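Local coordinates for protein hemolysin (Enterococcus faecalis, PDB 2R2Z) that is the transporter-associated (CorC/HlyC-type) domain of a probable membrane protein, binds zinc ions and may bind flavin adenine dinucleotide, at residues A[45-50]-A[82-86]; A[69-73]-A[85-90]. All blocks are in the same frame, centred on the assembly; numbering follows the deposited sequence.

Contact 1. Residues A[45-50]-A[82-86]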
HETATM    1  N   MSE A  45      -2.827  -1.556  -5.534  1.00  8.01           N
HETATM    2  CA  MSE A  45      -1.963  -1.019  -4.486  1.00  8.55           C
HETATM    3  C   MSE A  45      -0.610  -1.698  -4.435  1.00  8.86           C
HETATM    4  O   MSE A  45       0.383  -1.040  -4.149  1.00  8.48           O
HETATM    5  CB  MSE A  45      -2.651  -1.053  -3.121  1.00  8.58           C
HETATM    6  CG  MSE A  45      -3.838  -0.076  -3.039  1.00  9.13           C
HETATM    7 SE   MSE A  45      -3.327   1.791  -3.327  0.70 10.01          SE
HETATM    8  CE  MSE A  45      -2.179   2.030  -1.767  1.00 10.80           C
ATOM      9  N   ALA A  46      -0.551  -2.986  -4.757  1.00  8.83           N
ATOM     10  CA  ALA A  46       0.751  -3.658  -4.888  1.00  9.48           C
ATOM     11  C   ALA A  46       1.604  -3.006  -5.981  1.00  9.58           C
ATOM     12  O   ALA A  46       2.790  -2.717  -5.787  1.00  9.95           O
ATOM     13  CB  ALA A  46       0.586  -5.143  -5.194  1.00  9.78           C
ATOM     14  N   GLY A  47       1.004  -2.790  -7.149  1.00  9.30           N
ATOM     15  CA  GLY A  47       1.708  -2.163  -8.258  1.00  9.54           C
ATOM     16  C   GLY A  47       2.111  -0.751  -7.888  1.00  9.10           C
ATOM     17  O   GLY A  47       3.207  -0.302  -8.223  1.00  9.21           O
ATOM     18  N   TYR A  48       1.229  -0.035  -7.194  1.00  8.73           N
ATOM     19  CA  TYR A  48       1.508   1.332  -6.776  1.00  8.46           C
ATOM     20  C   TYR A  48       2.772   1.388  -5.914  1.00  8.57           C
ATOM     21  O   TYR A  48       3.702   2.157  -6.192  1.00  8.37           O
ATOM     22  CB  TYR A  48       0.300   1.886  -6.012  1.00  8.43           C
ATOM     23  CG  TYR A  48       0.477   3.328  -5.587  1.00  8.16           C
ATOM     24  CD1 TYR A  48       0.024   4.374  -6.397  1.00  8.91           C
ATOM     25  CD2 TYR A  48       1.122   3.642  -4.393  1.00  7.94           C
ATOM     26  CE1 TYR A  48       0.216   5.696  -6.007  1.00  8.69           C
ATOM     27  CE2 TYR A  48       1.331   4.958  -4.010  1.00  8.21           C
ATOM     28  CZ  TYR A  48       0.871   5.978  -4.810  1.00  8.18           C
ATOM     29  OH  TYR A  48       1.079   7.262  -4.376  1.00  8.62           O
ATOM     30  N   LEU A  49       2.807   0.594  -4.858  1.00  8.14           N
ATOM     31  CA  LEU A  49       3.916   0.698  -3.922  1.00  8.48           C
ATOM     32  C   LEU A  49       5.221   0.202  -4.530  1.00  8.70           C
ATOM     33  O   LEU A  49       6.260   0.824  -4.337  1.00  8.55           O
ATOM     34  CB  LEU A  49       3.600   0.015  -2.590  1.00  8.75           C
ATOM     35  CG  LEU A  49       4.705   0.123  -1.528  1.00  9.31           C
ATOM     36  CD1 LEU A  49       5.100   1.586  -1.233  1.00  9.43           C
ATOM     37  CD2 LEU A  49       4.296  -0.552  -0.229  1.00  9.41           C
ATOM     38  N   ILE A  50       5.168  -0.909  -5.257  0.50  8.57           N
ATOM     39  CA  ILE A  50       6.362  -1.420  -5.921  0.50  9.87           C
ATOM     40  C   ILE A  50       6.951  -0.360  -6.859  0.50  9.76           C
ATOM     41  O   ILE A  50       8.151  -0.081  -6.818  0.50 10.58           O
ATOM     42  CB  ILE A  50       6.071  -2.752  -6.667  0.50  9.96           C
ATOM     43  CG1 ILE A  50       5.852  -3.909  -5.671  0.50  9.85           C
ATOM     44  CG2 ILE A  50       7.179  -3.069  -7.702  0.50 10.11           C
ATOM     45  CD1 ILE A  50       7.000  -4.174  -4.683  0.50 10.56           C
ATOM     46  N   LEU A  82       3.999  -8.390  -3.824  1.00 10.50           N
ATOM     47  CA  LEU A  82       3.634  -7.641  -2.634  1.00 10.54           C
ATOM     48  C   LEU A  82       2.227  -8.030  -2.220  1.00 10.10           C
ATOM     49  O   LEU A  82       1.246  -7.644  -2.861  1.00 10.71           O
ATOM     50  CB  LEU A  82       3.768  -6.142  -2.891  1.00 10.61           C
ATOM     51  CG  LEU A  82       3.202  -5.196  -1.827  1.00 10.30           C
ATOM     52  CD1 LEU A  82       3.756  -5.516  -0.435  1.00 10.48           C
ATOM     53  CD2 LEU A  82       3.527  -3.755  -2.201  1.00 10.52           C
ATOM     54  N   LEU A  83       2.133  -8.825  -1.180  1.00  9.88           N
ATOM     55  CA  LEU A  83       0.873  -9.402  -0.711  0.50 10.42           C
ATOM     56  C   LEU A  83       0.045  -8.410   0.120  1.00  9.66           C
ATOM     57  O   LEU A  83      -1.140  -8.344  -0.046  1.00  9.49           O
ATOM     58  CB  LEU A  83       1.115 -10.658   0.134  0.50 11.71           C
ATOM     59  CG  LEU A  83       1.312 -12.051  -0.454  0.50 12.93           C
ATOM     60  CD1 LEU A  83       1.269 -13.075   0.674  0.50 14.41           C
ATOM     61  CD2 LEU A  83       0.263 -12.391  -1.498  0.50 13.68           C
ATOM     62  N   VAL A  84       0.721  -7.782   1.085  1.00  8.67           N
ATOM     63  CA  VAL A  84       0.016  -6.936   2.053  1.00  8.92           C
ATOM     64  C   VAL A  84       0.818  -5.673   2.287  1.00  8.38           C
ATOM     65  O   VAL A  84       2.043  -5.732   2.497  1.00  9.05           O
ATOM     66  CB  VAL A  84      -0.209  -7.689   3.411  1.00  9.09           C
ATOM     67  CG1 VAL A  84      -1.004  -6.826   4.370  1.00 10.52           C
ATOM     68  CG2 VAL A  84      -0.957  -9.014   3.185  1.00 11.18           C
ATOM     69  N   LEU A  85       0.112  -4.545   2.271  1.00  7.90           N
ATOM     70  CA  LEU A  85       0.687  -3.243   2.621  1.00  8.11           C
ATOM     71  C   LEU A  85       0.224  -2.857   4.007  1.00  8.05           C
ATOM     72  O   LEU A  85      -0.906  -3.143   4.374  1.00  9.33           O
ATOM     73  CB  LEU A  85       0.180  -2.155   1.646  1.00  8.53           C
ATOM     74  CG  LEU A  85       0.677  -2.162   0.205  1.00  8.35           C
ATOM     75  CD1 LEU A  85      -0.018  -3.262  -0.610  1.00  9.18           C
ATOM     76  CD2 LEU A  85       0.407  -0.817  -0.445  1.00  9.04           C
ATOM     77  N   ARG A  86       1.068  -2.169   4.756  1.00  7.37           N
ATOM     78  CA  ARG A  86       0.616  -1.467   5.939  1.00  8.51           C
ATOM     79  C   ARG A  86       0.456  -0.001   5.575  1.00  8.00           C
ATOM     80  O   ARG A  86       1.280   0.552   4.851  1.00  9.31           O
ATOM     81  CB  ARG A  86       1.618  -1.642   7.073  1.00  8.57           C
ATOM     82  CG  ARG A  86       1.203  -0.978   8.395  1.00  9.28           C
ATOM     83  CD  ARG A  86       2.341  -1.030   9.419  1.00 10.68           C
ATOM     84  NE  ARG A  86       2.777  -2.393   9.764  1.00 11.46           N
ATOM     85  CZ  ARG A  86       2.528  -3.011  10.914  1.00 10.53           C
ATOM     86  NH1 ARG A  86       1.786  -2.451  11.854  1.00 11.08           N
ATOM     87  NH2 ARG A  86       3.024  -4.212  11.110  1.00 10.54           N
TER
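Leu82 and Leu85 of the central strand 81-89 meet the first turns of helix 45-53, which lies across the antiparallel sheet in the two-layer alpha+beta fold of this transporter-associated domain. The short axes run almost perpendicular, at 89°, and pass 8.4 Å apart, a spacing bridged mainly by apolar side chains. Leu82 enters the helix surface between Ala46, Leu49 and Ile50. Its CB rests 4.1 Å from Ala46 CB, and the same methyl of Ala46 comes closer still to the backbone, with CB 3.5 Å from Leu82 O. The first torsion of Leu82 (chi1 170°) carries CG toward the helix, and the second (chi2 53°) brings CD2 against Leu49 CB at 3.8 Å, the two leucine side chains meeting at about a right angle. In the Ile50 conformer given, one of two, CG1 runs past the Leu82 CB in the opposite direction. Leu83 and Val84 then form a classic beta bulge opposite Glu76, and both turn their side chains from the helix. The extra residue explains why Leu82 and Leu85, three positions apart, can share one face of the strand despite the usual alternation. Leu85 serves the beginning of the helix segment, with CD2 3.7 Å from Met45 O and CD1 near Ala46 N, and spans from there to Leu49, one turn on, where the two CD2 methyls are 3.9 Å apart. Arg86 points away from the helix, so the apolar run closes at Leu85, against which the folded chain of selenomethionine Met45 brings back its CE methyl, 4.1 Å from Leu85 CD2.

Contact 2. Residues A[69-73]-A[85-90]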
ATOM      1  N   ASN A  69      -0.300  12.685   3.551  0.50 15.54           N
ATOM      2  CA  ASN A  69      -0.250  12.306   4.971  0.50 14.65           C
ATOM      3  C   ASN A  69      -0.243  10.795   5.194  0.50 13.53           C
ATOM      4  O   ASN A  69      -0.513  10.318   6.297  0.50 13.47           O
ATOM      5  CB  ASN A  69      -1.392  12.954   5.761  0.50 15.29           C
ATOM      6  CG  ASN A  69      -2.753  12.397   5.377  0.50 16.26           C
ATOM      7  OD1 ASN A  69      -3.011  12.115   4.212  0.50 16.26           O
ATOM      8  ND2 ASN A  69      -3.630  12.232   6.364  0.50 17.76           N
ATOM      9  N   ILE A  70       0.067  10.048   4.140  1.00 11.93           N
ATOM     10  CA  ILE A  70       0.056   8.586   4.163  0.50 11.04           C
ATOM     11  C   ILE A  70       1.483   8.024   4.177  1.00 10.37           C
ATOM     12  O   ILE A  70       2.356   8.555   3.474  1.00 10.62           O
ATOM     13  CB  ILE A  70      -0.672   8.045   2.898  0.50 11.25           C
ATOM     14  CG1 ILE A  70      -1.959   8.842   2.628  0.50 11.80           C
ATOM     15  CG2 ILE A  70      -0.933   6.541   3.007  0.50 12.72           C
ATOM     16  CD1 ILE A  70      -2.547   8.611   1.248  0.50 12.83           C
ATOM     17  N   LYS A  71       1.683   6.944   4.919  1.00  9.24           N
ATOM     18  CA  LYS A  71       2.886   6.152   4.785  1.00  8.82           C
ATOM     19  C   LYS A  71       2.467   4.734   4.417  1.00  8.10           C
ATOM     20  O   LYS A  71       1.641   4.122   5.109  1.00  9.27           O
ATOM     21  CB  LYS A  71       3.709   6.159   6.067  1.00 10.32           C
ATOM     22  CG  LYS A  71       4.989   5.346   5.919  1.00 13.09           C
ATOM     23  CD  LYS A  71       5.970   5.560   7.048  1.00 18.44           C
ATOM     24  CE  LYS A  71       5.733   4.580   8.140  1.00 22.48           C
ATOM     25  NZ  LYS A  71       4.561   4.971   8.926  1.00 25.94           N
ATOM     26  N   LEU A  72       3.036   4.225   3.324  1.00  7.38           N
ATOM     27  CA  LEU A  72       2.754   2.872   2.828  1.00  7.79           C
ATOM     28  C   LEU A  72       3.992   2.015   3.055  1.00  8.08           C
ATOM     29  O   LEU A  72       5.078   2.398   2.627  1.00  9.61           O
ATOM     30  CB  LEU A  72       2.456   2.924   1.337  1.00  8.50           C
ATOM     31  CG  LEU A  72       1.237   3.735   0.912  1.00  8.94           C
ATOM     32  CD1 LEU A  72       1.209   3.810  -0.615  1.00 12.01           C
ATOM     33  CD2 LEU A  72      -0.043   3.128   1.442  1.00 11.15           C
ATOM     34  N   THR A  73       3.821   0.876   3.701  1.00  8.01           N
ATOM     35  CA  THR A  73       4.945  -0.006   3.994  1.00  8.14           C
ATOM     36  C   THR A  73       4.689  -1.354   3.364  1.00  8.01           C
ATOM     37  O   THR A  73       3.568  -1.855   3.377  1.00  8.54           O
ATOM     38  CB  THR A  73       5.129  -0.168   5.521  1.00  9.31           C
ATOM     39  OG1 THR A  73       5.354   1.122   6.099  1.00  9.93           O
ATOM     40  CG2 THR A  73       6.296  -1.089   5.849  1.00 11.73           C
ATOM     41  N   LEU A  85       0.112  -4.545   2.271  1.00  7.90           N
ATOM     42  CA  LEU A  85       0.687  -3.243   2.621  1.00  8.11           C
ATOM     43  C   LEU A  85       0.224  -2.857   4.007  1.00  8.05           C
ATOM     44  O   LEU A  85      -0.906  -3.143   4.374  1.00  9.33           O
ATOM     45  CB  LEU A  85       0.180  -2.155   1.646  1.00  8.53           C
ATOM     46  CG  LEU A  85       0.677  -2.162   0.205  1.00  8.35           C
ATOM     47  CD1 LEU A  85      -0.018  -3.262  -0.610  1.00  9.18           C
ATOM     48  CD2 LEU A  85       0.407  -0.817  -0.445  1.00  9.04           C
ATOM     49  N   ARG A  86       1.068  -2.169   4.756  1.00  7.37           N
ATOM     50  CA  ARG A  86       0.616  -1.467   5.939  1.00  8.51           C
ATOM     51  C   ARG A  86       0.456  -0.001   5.575  1.00  8.00           C
ATOM     52  O   ARG A  86       1.280   0.552   4.851  1.00  9.31           O
ATOM     53  CB  ARG A  86       1.618  -1.642   7.073  1.00  8.57           C
ATOM     54  CG  ARG A  86       1.203  -0.978   8.395  1.00  9.28           C
ATOM     55  CD  ARG A  86       2.341  -1.030   9.419  1.00 10.68           C
ATOM     56  NE  ARG A  86       2.777  -2.393   9.764  1.00 11.46           N
ATOM     57  CZ  ARG A  86       2.528  -3.011  10.914  1.00 10.53           C
ATOM     58  NH1 ARG A  86       1.786  -2.451  11.854  1.00 11.08           N
ATOM     59  NH2 ARG A  86       3.024  -4.212  11.110  1.00 10.54           N
ATOM     60  N   VAL A  87      -0.625   0.609   6.043  1.00  7.66           N
ATOM     61  CA  VAL A  87      -0.882   2.007   5.773  1.00  8.91           C
ATOM     62  C   VAL A  87      -1.080   2.764   7.073  1.00  8.18           C
ATOM     63  O   VAL A  87      -1.896   2.353   7.905  1.00  9.11           O
ATOM     64  CB  VAL A  87      -2.152   2.143   4.928  1.00 10.91           C
ATOM     65  CG1 VAL A  87      -2.361   3.581   4.511  1.00 12.94           C
ATOM     66  CG2 VAL A  87      -2.128   1.174   3.730  1.00 13.39           C
ATOM     67  N   HIS A  88      -0.290   3.826   7.269  1.00  8.46           N
ATOM     68  CA  HIS A  88      -0.540   4.737   8.362  0.50  9.05           C
ATOM     69  C   HIS A  88      -0.966   6.094   7.841  1.00  8.89           C
ATOM     70  O   HIS A  88      -0.430   6.610   6.856  1.00  9.58           O
ATOM     71  CB  HIS A  88       0.680   4.872   9.256  0.50 10.05           C
ATOM     72  CG  HIS A  88       0.338   5.308  10.639  0.50 11.62           C
ATOM     73  ND1 HIS A  88       0.063   6.618  10.967  0.50 13.99           N
ATOM     74  CD2 HIS A  88       0.188   4.596  11.775  0.50 12.42           C
ATOM     75  CE1 HIS A  88      -0.225   6.696  12.251  0.50 13.52           C
ATOM     76  NE2 HIS A  88      -0.157   5.483  12.766  0.50 13.35           N
ATOM     77  N   PHE A  89      -1.962   6.670   8.500  1.00  9.58           N
ATOM     78  CA  PHE A  89      -2.452   8.009   8.190  1.00 10.87           C
ATOM     79  C   PHE A  89      -2.005   9.002   9.245  1.00 12.64           C
ATOM     80  O   PHE A  89      -2.105   8.734  10.433  1.00 13.01           O
ATOM     81  CB  PHE A  89      -3.983   8.018   8.106  1.00 11.30           C
ATOM     82  CG  PHE A  89      -4.518   7.210   6.974  1.00 11.71           C
ATOM     83  CD1 PHE A  89      -4.695   7.792   5.733  1.00 14.96           C
ATOM     84  CD2 PHE A  89      -4.838   5.872   7.123  1.00 12.48           C
ATOM     85  CE1 PHE A  89      -5.171   7.060   4.666  1.00 16.39           C
ATOM     86  CE2 PHE A  89      -5.318   5.129   6.054  1.00 12.85           C
ATOM     87  CZ  PHE A  89      -5.482   5.729   4.821  1.00 13.65           C
ATOM     88  N   TYR A  90      -1.486  10.136   8.796  1.00 15.60           N
ATOM     89  CA  TYR A  90      -1.051  11.212   9.689  1.00 19.20           C
ATOM     90  C   TYR A  90      -1.909  12.461   9.520  1.00 21.79           C
ATOM     91  O   TYR A  90      -2.715  12.559   8.595  1.00 23.00           O
ATOM     92  CB  TYR A  90       0.422  11.531   9.457  1.00 20.45           C
ATOM     93  CG  TYR A  90       1.298  10.329   9.633  1.00 22.05           C
ATOM     94  CD1 TYR A  90       1.741   9.939  10.895  1.00 22.75           C
ATOM     95  CD2 TYR A  90       1.658   9.552   8.533  1.00 22.98           C
ATOM     96  CE1 TYR A  90       2.542   8.808  11.054  1.00 23.25           C
ATOM     97  CE2 TYR A  90       2.447   8.433   8.678  1.00 23.76           C
ATOM     98  CZ  TYR A  90       2.891   8.064   9.933  1.00 23.53           C
ATOM     99  OH  TYR A  90       3.668   6.942  10.059  1.00 23.90           O
TER
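Thr73 with Arg86 and Lys71 with His88 are hydrogen-bonded pairs of an antiparallel beta hairpin, strands 70-78 and 81-89, whose short axes lie 4.7 Å apart at 163°. Each pair closes a two-bond ring: Lys71 N to His88 O and His88 N to Lys71 O both measure 2.9 Å, with nearly straight N-H...O angles of 166° and 165°. The ladder runs one step beyond the strands, since Tyr90 N donates to Asn69 O at 2.7 Å. Between these pairs, Ile70 faces Phe89 and Leu72 faces Val87 in non-hydrogen-bonded positions, and their side chains form the apolar side of the hairpin. Val87 is the common partner there. Its CG1 lies 3.6 Å from CG2 of the Ile70 conformer given, and its CG2 lies 3.7 Å from Leu72 CD2; in both pairs the side chains stand side by side and point the same way. Phe89 continues this layer toward Phe33, whose ring it meets, while Leu72 faces helix 45-53. Lys71, Thr73, Arg86 and His88 occupy the other face, which is more polar. Arg86 reaches along it to salt bridges with Glu75 and with Glu17, one of the residues at which zinc binding has been seen. A bound zinc ion also lies near the His88 side chain, nearest atoms about 4 Å apart, too long in the model to be called coordination. Thr73 and Arg86 touch through their CB atoms. Beyond His88, Tyr90 turns its ring edge to the Lys71 side chain; a very short NZ to OH separation makes the modelled detail there doubtful. More secure is the aliphatic part, where Lys71 CB sits in plane at the Tyr90 ring edge, 3.7 Å from CE2.

The centres of the two contacts are 11 Å apart within a single domain, and both draw on strand 81-89, sharing Leu85 and Arg86. Along the chain, helix 45-53 comes first, then strand 70-78, then the shared strand, so contact 1 ties helix to sheet and contact 2 pairs the last two strands within that sheet. They also touch directly: Tyr48 CE2 lies 3.6 Å from Leu72 CD1, and Leu49 CD1 lies 3.9 Å from Leu72 CB. The helix therefore packs over both strands of the hairpin, giving a continuous apolar layer on one sheet face, while the opposite face is the more polar one.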